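Local coordinates for protein 4-phosphoerythronate dehydrogenase (Lactobacillus jensenii, PDB 4PRL) that probably catalyses the NAD-dependent oxidation of 4-phosphoerythronate, as a member of the D-isomer-specific 2-hydroxyacid dehydrogenase family, at residues L258-H263 with T293-Y298. Numbering follows the deposited sequence.
Sequences LDTLAH and TPHSAY. With NAD (nicotinamide-adenine-dinucleotide), chain C.
T293 and D259 meet where two loops leave the C-terminal ends of neighbouring parallel strands, 255-258 and 290-292, in the Rossmann-type NAD-binding domain. The pairing continues just past strand 290-292: T293 N donates to L258 O at 3.2 Å, with an N-H...O angle of 154°. The hydroxyl of T293 then hydrogen-bonds to D259 OD1, while I121 of the second subunit packs on the same threonine side chain. An inverse gamma turn centred on P294 follows, closed by H295 N bonding back to T293 O at 2.9 Å, and beyond this tight bend the amides of S296 and A297 face the D259 carboxylate. The imidazole of H295 lies alongside T260: T260 OG1, hydrogen-bonded to E264 OE1, sits at the ring edge, 3.3 Å from H295 CD2. One ring face receives the NAD carboxamide, whose N7N lies over the rim. S296 N donates to D259 OD1 from the syn side at 2.8 Å, and A297 N reaches D259 OD2 from above the carboxylate plane at 2.9 Å. With CG anti to the backbone N (chi1 -168°), the D259 carboxylate extends into this run of amides, which fixes its rotation. Y298 N makes a weak bond to NAD O7N on the carbonyl side of the carboxamide; on the amino side, NAD N7N donates to D259 OD2 at 2.8 Å and 164°.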
# COMPACT_ATOMS: atom_id res chain seq x y z
N LEU A 258 0.87 -25.00 -7.78
CA LEU A 258 -0.36 -25.38 -8.46
C LEU A 258 -1.38 -25.78 -7.43
O LEU A 258 -1.14 -26.69 -6.66
CB LEU A 258 -0.11 -26.57 -9.41
CG LEU A 258 1.22 -26.60 -10.18
CD1 LEU A 258 1.55 -28.02 -10.62
CD2 LEU A 258 1.21 -25.67 -11.39
N ASP A 259 -2.52 -25.12 -7.43
CA ASP A 259 -3.63 -25.48 -6.57
C ASP A 259 -4.58 -26.36 -7.34
O ASP A 259 -5.56 -26.81 -6.80
CB ASP A 259 -4.36 -24.22 -6.15
CG ASP A 259 -5.36 -24.45 -5.04
OD1 ASP A 259 -4.99 -25.09 -4.01
OD2 ASP A 259 -6.51 -23.98 -5.20
N THR A 260 -4.26 -26.60 -8.61
CA THR A 260 -5.19 -27.21 -9.55
C THR A 260 -4.41 -27.82 -10.67
O THR A 260 -3.41 -27.28 -11.08
CB THR A 260 -6.13 -26.18 -10.19
OG1 THR A 260 -7.04 -26.84 -11.07
CG2 THR A 260 -5.31 -25.13 -10.98
N LEU A 261 -4.91 -28.91 -11.22
CA LEU A 261 -4.08 -29.78 -12.03
C LEU A 261 -4.96 -30.52 -12.99
O LEU A 261 -6.01 -31.00 -12.61
CB LEU A 261 -3.40 -30.78 -11.11
CG LEU A 261 -2.00 -31.31 -11.35
CD1 LEU A 261 -1.02 -30.25 -11.83
CD2 LEU A 261 -1.54 -31.93 -10.03
N ALA A 262 -4.55 -30.60 -14.25
CA ALA A 262 -5.33 -31.39 -15.19
C ALA A 262 -5.64 -32.79 -14.60
O ALA A 262 -4.80 -33.39 -13.93
CB ALA A 262 -4.60 -31.51 -16.52
N HIS A 263 -6.86 -33.27 -14.83
CA HIS A 263 -7.32 -34.60 -14.40
C HIS A 263 -7.44 -34.78 -12.89
O HIS A 263 -7.39 -35.90 -12.40
CB HIS A 263 -6.43 -35.71 -15.01
CG HIS A 263 -6.33 -35.64 -16.51
ND1 HIS A 263 -7.43 -35.51 -17.33
CD2 HIS A 263 -5.25 -35.68 -17.33
CE1 HIS A 263 -7.04 -35.47 -18.59
NE2 HIS A 263 -5.73 -35.57 -18.62
N THR A 293 -1.33 -27.90 -3.75
CA THR A 293 -2.42 -27.89 -2.81
C THR A 293 -3.67 -28.42 -3.53
O THR A 293 -3.81 -28.29 -4.76
CB THR A 293 -2.68 -26.45 -2.31
OG1 THR A 293 -2.63 -25.52 -3.40
CG2 THR A 293 -1.64 -26.05 -1.28
N PRO A 294 -4.61 -29.02 -2.79
CA PRO A 294 -5.73 -29.69 -3.43
C PRO A 294 -6.87 -28.75 -3.70
O PRO A 294 -7.90 -28.83 -3.03
CB PRO A 294 -6.14 -30.74 -2.39
CG PRO A 294 -5.63 -30.23 -1.08
CD PRO A 294 -4.71 -29.07 -1.33
N HIS A 295 -6.69 -27.88 -4.68
CA HIS A 295 -7.71 -26.88 -5.03
C HIS A 295 -8.30 -26.21 -3.77
O HIS A 295 -9.52 -26.02 -3.66
CB HIS A 295 -8.80 -27.50 -5.91
CG HIS A 295 -9.22 -26.64 -7.06
ND1 HIS A 295 -10.04 -25.55 -6.92
CD2 HIS A 295 -8.92 -26.72 -8.38
CE1 HIS A 295 -10.24 -24.98 -8.11
NE2 HIS A 295 -9.56 -25.67 -9.01
N SER A 296 -7.44 -25.84 -2.84
CA SER A 296 -7.90 -25.21 -1.60
C SER A 296 -7.64 -23.69 -1.50
O SER A 296 -7.75 -23.13 -0.43
CB SER A 296 -7.24 -25.91 -0.40
OG SER A 296 -5.83 -25.86 -0.48
N ALA A 297 -7.31 -23.03 -2.60
CA ALA A 297 -7.09 -21.59 -2.55
C ALA A 297 -8.33 -20.85 -2.01
O ALA A 297 -8.21 -19.87 -1.29
CB ALA A 297 -6.70 -21.04 -3.92
N TYR A 298 -9.51 -21.33 -2.37
CA TYR A 298 -10.77 -20.73 -1.92
C TYR A 298 -11.00 -20.82 -0.41
O TYR A 298 -11.77 -20.05 0.14
CB TYR A 298 -11.97 -21.40 -2.62
CG TYR A 298 -12.32 -22.72 -1.99
CD1 TYR A 298 -11.71 -23.90 -2.40
CD2 TYR A 298 -13.21 -22.78 -0.92
CE1 TYR A 298 -11.99 -25.10 -1.80
CE2 TYR A 298 -13.50 -23.98 -0.31
CZ TYR A 298 -12.89 -25.13 -0.75
OH TYR A 298 -13.16 -26.32 -0.13
PA NAD C . -13.04 -14.03 -13.94
O1A NAD C . -14.01 -14.97 -14.60
O2A NAD C . -13.54 -13.01 -12.96
O5B NAD C . -12.19 -13.29 -15.07
C5B NAD C . -11.04 -13.92 -15.64
C4B NAD C . -10.31 -12.98 -16.60
O4B NAD C . -9.63 -13.73 -17.60
C3B NAD C . -11.29 -12.10 -17.33
O3B NAD C . -11.09 -10.75 -16.96
C2B NAD C . -10.95 -12.22 -18.78
O2B NAD C . -10.75 -10.91 -19.27
C1B NAD C . -9.65 -12.99 -18.81
N9A NAD C . -9.54 -13.77 -20.08
C8A NAD C . -10.58 -14.18 -20.82
N7A NAD C . -10.16 -14.83 -21.93
C5A NAD C . -8.83 -14.83 -21.92
C6A NAD C . -7.77 -15.35 -22.80
N6A NAD C . -8.06 -16.01 -23.94
N1A NAD C . -6.50 -15.15 -22.43
C2A NAD C . -6.19 -14.50 -21.31
N3A NAD C . -7.11 -14.00 -20.48
C4A NAD C . -8.42 -14.13 -20.71
O3 NAD C . -11.90 -14.95 -13.28
PN NAD C . -11.02 -14.45 -12.03
O1N NAD C . -9.79 -13.75 -12.53
O2N NAD C . -11.96 -13.79 -11.06
O5D NAD C . -10.55 -15.86 -11.46
C5D NAD C . -9.22 -16.33 -11.66
C4D NAD C . -9.23 -17.85 -11.78
O4D NAD C . -9.32 -18.48 -10.49
C3D NAD C . -10.44 -18.32 -12.57
O3D NAD C . -10.03 -19.16 -13.65
C2D NAD C . -11.22 -19.18 -11.62
O2D NAD C . -11.78 -20.29 -12.31
C1D NAD C . -10.14 -19.63 -10.65
N1N NAD C . -10.64 -20.22 -9.40
C2N NAD C . -9.77 -20.87 -8.64
C3N NAD C . -10.15 -21.47 -7.45
C7N NAD C . -9.16 -22.18 -6.59
O7N NAD C . -9.42 -22.35 -5.42
N7N NAD C . -8.03 -22.61 -7.13
C4N NAD C . -11.47 -21.40 -7.04
C5N NAD C . -12.36 -20.73 -7.85
C6N NAD C . -11.92 -20.15 -9.03